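PDB 3GQS: adenylate cyclase-like protein from Chlamydia trachomatis, which is of unknown function but contains a forkhead-associated (FHA) domain, a fold that in many relatives binds phosphothreonine peptides, and probably belongs to a membrane protein. Local coordinates for residues 51-56 / 61-66; 17-22 / 36-41. One frame throughout, in Å; residues are numbered along the deposited sequence.

Interaction 1 (51-56 / 61-66); sequences KIIIGN and LIEDLG
Lys51, Ile52 and Ile53 pair with Glu63, Ile62 and Leu61 in an antiparallel beta hairpin, strands 50-54 and 60-64, inside the mixed sheet of the FHA beta sandwich. The short segments run at 158° to each other.

Backbone bonds set the register. Ile53 and Leu61 form a hydrogen-bonded pair with two nearly straight bonds, Ile53 N to Leu61 O and Leu61 N to Ile53 O, both 3.0 Å. Lys51 and Glu63 form the other such pair, but unevenly: Lys51 N reaches Glu63 O at 2.9 Å, whereas the return bond from Glu63 N to Lys51 O is bent to 126° and weak. Between them Ile52 and Ile62 are a non-hydrogen-bonded pair, where CA-H groups approach carbonyl oxygens, Ile62 CA lying 3.4 Å from Lys51 O.

Apolar contacts differ on the two faces. On the buried face, Ile62 CG1, anti to N (chi1 -179°), passes Lys51 O at 3.8 Å and carries CD1 on to Ile52 CG1, 4.1 Å away. On the face of Lys51, Ile53, Leu61 and Glu63, Ile53 CB lies 4.4 Å from Leu61 CB. Leu65, just past strand 60-64, crosses Lys51 at about a right angle, CD2 against its aliphatic CB and CE.

Charge plays a looser part. Lys51 and Glu63 run side by side, yet Lys51 NZ stays 4.6 Å from Glu63 OE1; the nearer approach is Lys51 CE to that oxygen, 3.6 Å.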
ATOM      1  N   LYS A  51       5.369   0.188   2.879  1.00 28.59           N
ATOM      2  CA  LYS A  51       4.825   0.317   4.205  1.00 29.34           C
ATOM      3  C   LYS A  51       3.853   1.453   4.230  1.00 28.10           C
ATOM      4  O   LYS A  51       4.118   2.476   3.662  1.00 28.53           O
ATOM      5  CB  LYS A  51       5.933   0.574   5.213  1.00 29.63           C
ATOM      6  CG  LYS A  51       5.462   0.255   6.584  1.00 34.72           C
ATOM      7  CD  LYS A  51       6.494  -0.523   7.451  1.00 38.06           C
ATOM      8  CE  LYS A  51       7.664   0.245   7.786  1.00 40.04           C
ATOM      9  NZ  LYS A  51       8.701  -0.676   8.446  1.00 43.50           N
ATOM     10  N   ILE A  52       2.709   1.240   4.851  1.00 27.46           N
ATOM     11  CA  ILE A  52       1.651   2.246   4.890  1.00 27.62           C
ATOM     12  C   ILE A  52       1.417   2.611   6.341  1.00 27.17           C
ATOM     13  O   ILE A  52       1.098   1.781   7.156  1.00 27.62           O
ATOM     14  CB  ILE A  52       0.321   1.737   4.215  1.00 28.27           C
ATOM     15  CG1 ILE A  52       0.609   1.312   2.778  1.00 28.34           C
ATOM     16  CG2 ILE A  52      -0.840   2.801   4.308  1.00 25.20           C
ATOM     17  CD1 ILE A  52      -0.637   0.690   2.040  1.00 28.50           C
ATOM     18  N   ILE A  53       1.641   3.868   6.647  1.00 27.47           N
ATOM     19  CA  ILE A  53       1.566   4.365   8.008  1.00 26.79           C
ATOM     20  C   ILE A  53       0.376   5.269   8.122  1.00 26.68           C
ATOM     21  O   ILE A  53       0.296   6.303   7.476  1.00 25.99           O
ATOM     22  CB  ILE A  53       2.846   5.131   8.376  1.00 27.54           C
ATOM     23  CG1 ILE A  53       4.025   4.151   8.458  1.00 28.73           C
ATOM     24  CG2 ILE A  53       2.690   5.902   9.731  1.00 25.19           C
ATOM     25  CD1 ILE A  53       5.308   4.706   7.893  1.00 30.36           C
ATOM     26  N   ILE A  54      -0.573   4.877   8.939  1.00 27.88           N
ATOM     27  CA  ILE A  54      -1.748   5.723   9.143  1.00 29.09           C
ATOM     28  C   ILE A  54      -1.502   6.476  10.422  1.00 30.54           C
ATOM     29  O   ILE A  54      -1.399   5.890  11.491  1.00 30.60           O
ATOM     30  CB  ILE A  54      -3.067   4.953   9.173  1.00 29.73           C
ATOM     31  CG1 ILE A  54      -3.348   4.378   7.755  1.00 30.88           C
ATOM     32  CG2 ILE A  54      -4.223   5.882   9.550  1.00 26.99           C
ATOM     33  CD1 ILE A  54      -3.048   3.007   7.662  1.00 32.53           C
ATOM     34  N   GLY A  55      -1.347   7.783  10.278  1.00 32.15           N
ATOM     35  CA  GLY A  55      -1.135   8.656  11.412  1.00 33.32           C
ATOM     36  C   GLY A  55      -2.433   8.765  12.174  1.00 34.85           C
ATOM     37  O   GLY A  55      -3.484   8.348  11.712  1.00 35.61           O
ATOM     38  N   ASN A  56      -2.365   9.334  13.359  1.00 36.58           N
ATOM     39  CA  ASN A  56      -3.548   9.434  14.173  1.00 37.63           C
ATOM     40  C   ASN A  56      -4.503  10.542  13.748  1.00 38.12           C
ATOM     41  O   ASN A  56      -5.593  10.646  14.306  1.00 38.38           O
ATOM     42  CB  ASN A  56      -3.165   9.554  15.650  1.00 38.14           C
ATOM     43  CG  ASN A  56      -2.797   8.207  16.229  1.00 40.13           C
ATOM     44  OD1 ASN A  56      -3.581   7.209  16.094  1.00 39.78           O
ATOM     45  ND2 ASN A  56      -1.592   8.124  16.822  1.00 39.95           N
ATOM     46  N   LEU A  61       0.970   8.010   5.085  1.00 32.05           N
ATOM     47  CA  LEU A  61       2.268   8.025   4.422  1.00 30.89           C
ATOM     48  C   LEU A  61       2.522   6.684   3.799  1.00 29.98           C
ATOM     49  O   LEU A  61       2.119   5.641   4.302  1.00 29.28           O
ATOM     50  CB  LEU A  61       3.397   8.355   5.407  1.00 30.99           C
ATOM     51  CG  LEU A  61       3.452   9.802   5.934  1.00 33.05           C
ATOM     52  CD1 LEU A  61       4.202   9.887   7.311  1.00 34.26           C
ATOM     53  CD2 LEU A  61       4.102  10.765   4.918  1.00 32.72           C
ATOM     54  N   ILE A  62       3.199   6.697   2.681  1.00 29.50           N
ATOM     55  CA  ILE A  62       3.613   5.453   2.082  1.00 29.04           C
ATOM     56  C   ILE A  62       5.100   5.549   1.878  1.00 29.07           C
ATOM     57  O   ILE A  62       5.662   6.614   1.687  1.00 28.16           O
ATOM     58  CB  ILE A  62       2.910   5.155   0.755  1.00 29.55           C
ATOM     59  CG1 ILE A  62       3.398   3.811   0.199  1.00 28.54           C
ATOM     60  CG2 ILE A  62       3.134   6.304  -0.238  1.00 27.42           C
ATOM     61  CD1 ILE A  62       2.319   3.013  -0.586  1.00 28.47           C
ATOM     62  N   GLU A  63       5.715   4.384   1.905  1.00 29.16           N
ATOM     63  CA  GLU A  63       7.145   4.268   1.998  1.00 29.77           C
ATOM     64  C   GLU A  63       7.588   3.060   1.208  1.00 27.23           C
ATOM     65  O   GLU A  63       6.977   2.017   1.301  1.00 26.80           O
ATOM     66  CB  GLU A  63       7.430   4.031   3.474  1.00 29.73           C
ATOM     67  CG  GLU A  63       8.780   4.128   3.875  1.00 33.63           C
ATOM     68  CD  GLU A  63       8.860   4.245   5.395  1.00 35.00           C
ATOM     69  OE1 GLU A  63       8.485   3.274   6.094  1.00 35.38           O
ATOM     70  OE2 GLU A  63       9.244   5.324   5.858  1.00 36.60           O
ATOM     71  N   ASP A  64       8.660   3.206   0.474  1.00 26.67           N
ATOM     72  CA  ASP A  64       9.260   2.091  -0.247  1.00 27.29           C
ATOM     73  C   ASP A  64      10.290   1.342   0.614  1.00 26.58           C
ATOM     74  O   ASP A  64      11.172   1.950   1.167  1.00 28.03           O
ATOM     75  CB  ASP A  64       9.923   2.622  -1.514  1.00 27.75           C
ATOM     76  CG  ASP A  64      10.434   1.514  -2.414  1.00 29.33           C
ATOM     77  OD1 ASP A  64      10.188   0.313  -2.126  1.00 30.71           O
ATOM     78  OD2 ASP A  64      11.076   1.841  -3.420  1.00 33.57           O
ATOM     79  N   LEU A  65      10.161   0.021   0.715  1.00 26.45           N
ATOM     80  CA  LEU A  65      11.050  -0.790   1.578  1.00 26.36           C
ATOM     81  C   LEU A  65      12.164  -1.487   0.806  1.00 25.90           C
ATOM     82  O   LEU A  65      12.346  -2.686   0.925  1.00 25.38           O
ATOM     83  CB  LEU A  65      10.254  -1.843   2.345  1.00 25.96           C
ATOM     84  CG  LEU A  65       9.074  -1.359   3.193  1.00 26.23           C
ATOM     85  CD1 LEU A  65       8.358  -2.594   3.714  1.00 22.79           C
ATOM     86  CD2 LEU A  65       9.530  -0.429   4.335  1.00 20.43           C
ATOM     87  N   GLY A  66      12.889  -0.726   0.022  1.00 26.69           N
ATOM     88  CA  GLY A  66      13.929  -1.283  -0.843  1.00 27.38           C
ATOM     89  C   GLY A  66      13.371  -2.298  -1.837  1.00 27.74           C
ATOM     90  O   GLY A  66      14.035  -3.276  -2.140  1.00 27.29           O
TER

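Interaction 2 (17-22 / 36-41); sequences AEFHLD and ADIVLS
At one side of the FHA beta sandwich, edge strands of the two sheets meet through side chains: Phe19 and Leu21, on strand 18-21 of the antiparallel sheet, touch Ile38, on the short strand 38-39 of the mixed sheet. The two backbones are not paired; even the nearest CA atoms, those of Phe19 and Ile38, are 8.2 Å apart, and side chains bridge the gap.

Ile38 supplies the central group, reaching across with its longer branch. With CG1 anti to the carbonyl carbon (chi1 -60°) and the chain extended beyond it, CD1 is carried out to the far strand. There it meets Leu21 CD2 at 3.7 Å, the two side chains crossing at about a right angle. One bond back, Ile38 CG1 lies 4.0 Å from Phe19 CD2, and CD1 is also close to that ring carbon, at 4.1 Å. The ring is approached obliquely, at the CD2 corner. Phe19 has two modelled conformers, so its share of the contact is less certain than that of Leu21.

Each strand is held by its own sheet: strand 18-21 bonds through its backbone to strand 4-9, and Ile38 is hydrogen-bonded through its backbone to Ile28 of strand 26-30. Leu21 continues inward against Tyr27 and Leu99, while Phe19 is exposed.

Every touching group across this pair is hydrocarbon. The contact therefore rests mainly on dispersion, with water excluded chiefly at the buried Leu21 end, and has no directional bonds to fix a register.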
ATOM      1  N   ALA A  17      -9.726  -7.821  -2.906  1.00 44.00           N
ATOM      2  CA  ALA A  17      -9.308  -7.776  -1.487  1.00 41.80           C
ATOM      3  C   ALA A  17      -9.532  -6.364  -0.879  1.00 38.99           C
ATOM      4  O   ALA A  17      -9.198  -5.369  -1.519  1.00 38.80           O
ATOM      5  CB  ALA A  17      -7.840  -8.214  -1.346  1.00 41.22           C
ATOM      6  N   GLU A  18     -10.107  -6.296   0.323  1.00 34.99           N
ATOM      7  CA  GLU A  18     -10.252  -5.001   1.046  1.00 32.22           C
ATOM      8  C   GLU A  18     -10.029  -5.112   2.570  1.00 28.71           C
ATOM      9  O   GLU A  18     -10.612  -5.940   3.227  1.00 25.84           O
ATOM     10  CB  GLU A  18     -11.594  -4.391   0.718  1.00 32.51           C
ATOM     11  CG  GLU A  18     -11.823  -2.939   1.169  1.00 33.97           C
ATOM     12  CD  GLU A  18     -13.071  -2.340   0.499  1.00 37.39           C
ATOM     13  OE1 GLU A  18     -13.753  -3.111  -0.239  1.00 37.98           O
ATOM     14  OE2 GLU A  18     -13.376  -1.132   0.705  1.00 35.97           O
ATOM     15  N   PHE A  19      -9.166  -4.234   3.082  1.00 26.82           N
ATOM     16  CA  PHE A  19      -8.660  -4.314   4.473  0.50 25.43           C
ATOM     17  C   PHE A  19      -8.697  -2.946   5.174  1.00 24.46           C
ATOM     18  O   PHE A  19      -8.165  -1.969   4.685  1.00 23.99           O
ATOM     19  CB  PHE A  19      -7.232  -4.867   4.491  0.50 25.11           C
ATOM     20  CG  PHE A  19      -6.813  -5.496   5.827  0.50 24.25           C
ATOM     21  CD1 PHE A  19      -7.610  -6.440   6.451  0.50 22.96           C
ATOM     22  CD2 PHE A  19      -5.604  -5.154   6.416  0.50 23.32           C
ATOM     23  CE1 PHE A  19      -7.228  -7.027   7.643  0.50 23.90           C
ATOM     24  CE2 PHE A  19      -5.209  -5.730   7.606  0.50 25.98           C
ATOM     25  CZ  PHE A  19      -6.024  -6.669   8.227  0.50 25.69           C
ATOM     26  N   HIS A  20      -9.352  -2.900   6.327  1.00 23.56           N
ATOM     27  CA  HIS A  20      -9.424  -1.685   7.159  1.00 22.12           C
ATOM     28  C   HIS A  20      -8.053  -1.433   7.732  1.00 20.93           C
ATOM     29  O   HIS A  20      -7.469  -2.299   8.320  1.00 20.96           O
ATOM     30  CB  HIS A  20     -10.430  -1.885   8.269  1.00 22.15           C
ATOM     31  CG  HIS A  20     -10.515  -0.767   9.248  1.00 20.52           C
ATOM     32  ND1 HIS A  20     -10.858  -0.979  10.568  1.00 22.93           N
ATOM     33  CD2 HIS A  20     -10.372   0.573   9.110  1.00 22.26           C
ATOM     34  CE1 HIS A  20     -10.901   0.179  11.206  1.00 20.50           C
ATOM     35  NE2 HIS A  20     -10.619   1.139  10.346  1.00 21.53           N
ATOM     36  N   LEU A  21      -7.527  -0.266   7.449  1.00 20.77           N
ATOM     37  CA  LEU A  21      -6.209   0.134   7.912  1.00 22.44           C
ATOM     38  C   LEU A  21      -6.454   1.113   9.089  1.00 22.08           C
ATOM     39  O   LEU A  21      -7.025   2.197   8.927  1.00 21.89           O
ATOM     40  CB  LEU A  21      -5.405   0.798   6.784  1.00 21.99           C
ATOM     41  CG  LEU A  21      -5.087  -0.057   5.537  1.00 22.87           C
ATOM     42  CD1 LEU A  21      -4.231   0.738   4.558  1.00 23.88           C
ATOM     43  CD2 LEU A  21      -4.432  -1.345   5.880  1.00 20.39           C
ATOM     44  N   ASP A  22      -6.032   0.691  10.255  1.00 22.92           N
ATOM     45  CA  ASP A  22      -6.402   1.377  11.562  1.00 23.31           C
ATOM     46  C   ASP A  22      -5.612   2.642  11.732  1.00 23.80           C
ATOM     47  O   ASP A  22      -4.450   2.721  11.306  1.00 23.90           O
ATOM     48  CB  ASP A  22      -6.140   0.452  12.748  1.00 22.51           C
ATOM     49  CG  ASP A  22      -7.169  -0.675  12.880  1.00 25.41           C
ATOM     50  OD1 ASP A  22      -8.320  -0.477  12.467  1.00 31.91           O
ATOM     51  OD2 ASP A  22      -6.868  -1.767  13.435  1.00 27.94           O
ATOM     52  N   ALA A  36       5.100  -9.656   5.687  1.00 25.09           N
ATOM     53  CA  ALA A  36       4.087  -8.716   5.266  1.00 23.86           C
ATOM     54  C   ALA A  36       2.807  -8.899   6.067  1.00 22.81           C
ATOM     55  O   ALA A  36       2.479  -9.998   6.490  1.00 20.88           O
ATOM     56  CB  ALA A  36       3.804  -8.810   3.705  1.00 24.06           C
ATOM     57  N   ASP A  37       2.100  -7.782   6.271  1.00 22.58           N
ATOM     58  CA  ASP A  37       0.728  -7.789   6.855  1.00 23.58           C
ATOM     59  C   ASP A  37      -0.405  -7.915   5.794  1.00 24.06           C
ATOM     60  O   ASP A  37      -1.433  -8.514   6.064  1.00 22.97           O
ATOM     61  CB  ASP A  37       0.509  -6.513   7.647  1.00 23.71           C
ATOM     62  CG  ASP A  37       1.642  -6.270   8.659  1.00 21.04           C
ATOM     63  OD1 ASP A  37       1.949  -7.152   9.433  1.00 23.97           O
ATOM     64  OD2 ASP A  37       2.253  -5.236   8.601  1.00 22.33           O
ATOM     65  N   ILE A  38      -0.190  -7.326   4.624  1.00 25.27           N
ATOM     66  CA  ILE A  38      -1.129  -7.483   3.456  1.00 26.29           C
ATOM     67  C   ILE A  38      -0.314  -8.281   2.420  1.00 27.51           C
ATOM     68  O   ILE A  38       0.665  -7.796   1.850  1.00 26.06           O
ATOM     69  CB  ILE A  38      -1.642  -6.124   2.919  1.00 26.76           C
ATOM     70  CG1 ILE A  38      -2.400  -5.367   4.058  1.00 24.94           C
ATOM     71  CG2 ILE A  38      -2.521  -6.354   1.660  1.00 24.57           C
ATOM     72  CD1 ILE A  38      -2.641  -3.865   3.842  1.00 24.46           C
ATOM     73  N   VAL A  39      -0.645  -9.556   2.291  1.00 29.55           N
ATOM     74  CA  VAL A  39       0.169 -10.442   1.486  1.00 31.12           C
ATOM     75  C   VAL A  39      -0.469 -10.579   0.091  1.00 32.92           C
ATOM     76  O   VAL A  39      -1.600 -11.067  -0.058  1.00 33.89           O
ATOM     77  CB  VAL A  39       0.381 -11.798   2.156  1.00 30.50           C
ATOM     78  CG1 VAL A  39       1.445 -12.661   1.353  1.00 29.70           C
ATOM     79  CG2 VAL A  39       0.772 -11.598   3.594  1.00 29.74           C
ATOM     80  N   LEU A  40       0.296 -10.175  -0.912  1.00 34.40           N
ATOM     81  CA  LEU A  40      -0.099 -10.280  -2.341  1.00 36.50           C
ATOM     82  C   LEU A  40       0.824 -11.267  -3.074  1.00 37.07           C
ATOM     83  O   LEU A  40       2.047 -11.096  -3.106  1.00 37.56           O
ATOM     84  CB  LEU A  40      -0.011  -8.915  -3.031  1.00 37.15           C
ATOM     85  CG  LEU A  40      -0.590  -7.707  -2.270  1.00 38.52           C
ATOM     86  CD1 LEU A  40      -0.009  -6.365  -2.777  1.00 40.02           C
ATOM     87  CD2 LEU A  40      -2.125  -7.770  -2.360  1.00 40.32           C
ATOM     88  N   SER A  41       0.236 -12.283  -3.671  1.00 37.93           N
ATOM     89  CA  SER A  41       1.018 -13.423  -4.217  1.00 38.73           C
ATOM     90  C   SER A  41       1.752 -13.187  -5.566  1.00 38.69           C
ATOM     91  O   SER A  41       2.384 -14.076  -6.068  1.00 39.87           O
ATOM     92  CB  SER A  41       0.128 -14.667  -4.316  1.00 38.45           C
ATOM     93  OG  SER A  41      -1.028 -14.401  -5.093  1.00 40.14           O
TER

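Overall arrangement
Both contacts build the same FHA beta sandwich, one within a sheet and the other between sheets. Interaction 1 pairs neighbouring strands of the mixed sheet; interaction 2 joins an edge strand of that sheet, 38-39, to strand 18-21 at an edge of the antiparallel one. Their centres are about 13 Å apart. Along the chain they come in series, 17-22 with 36-41 first and 51-56 with 61-66 after. Leu21 links them: it packs closely on Ile54, and its CD1 lies 4.0 Å from Ile52 CG2. In these two contacts, backbone bonds pair strands within the mixed sheet, and apolar side chains, Leu21 among them, join the two sheets.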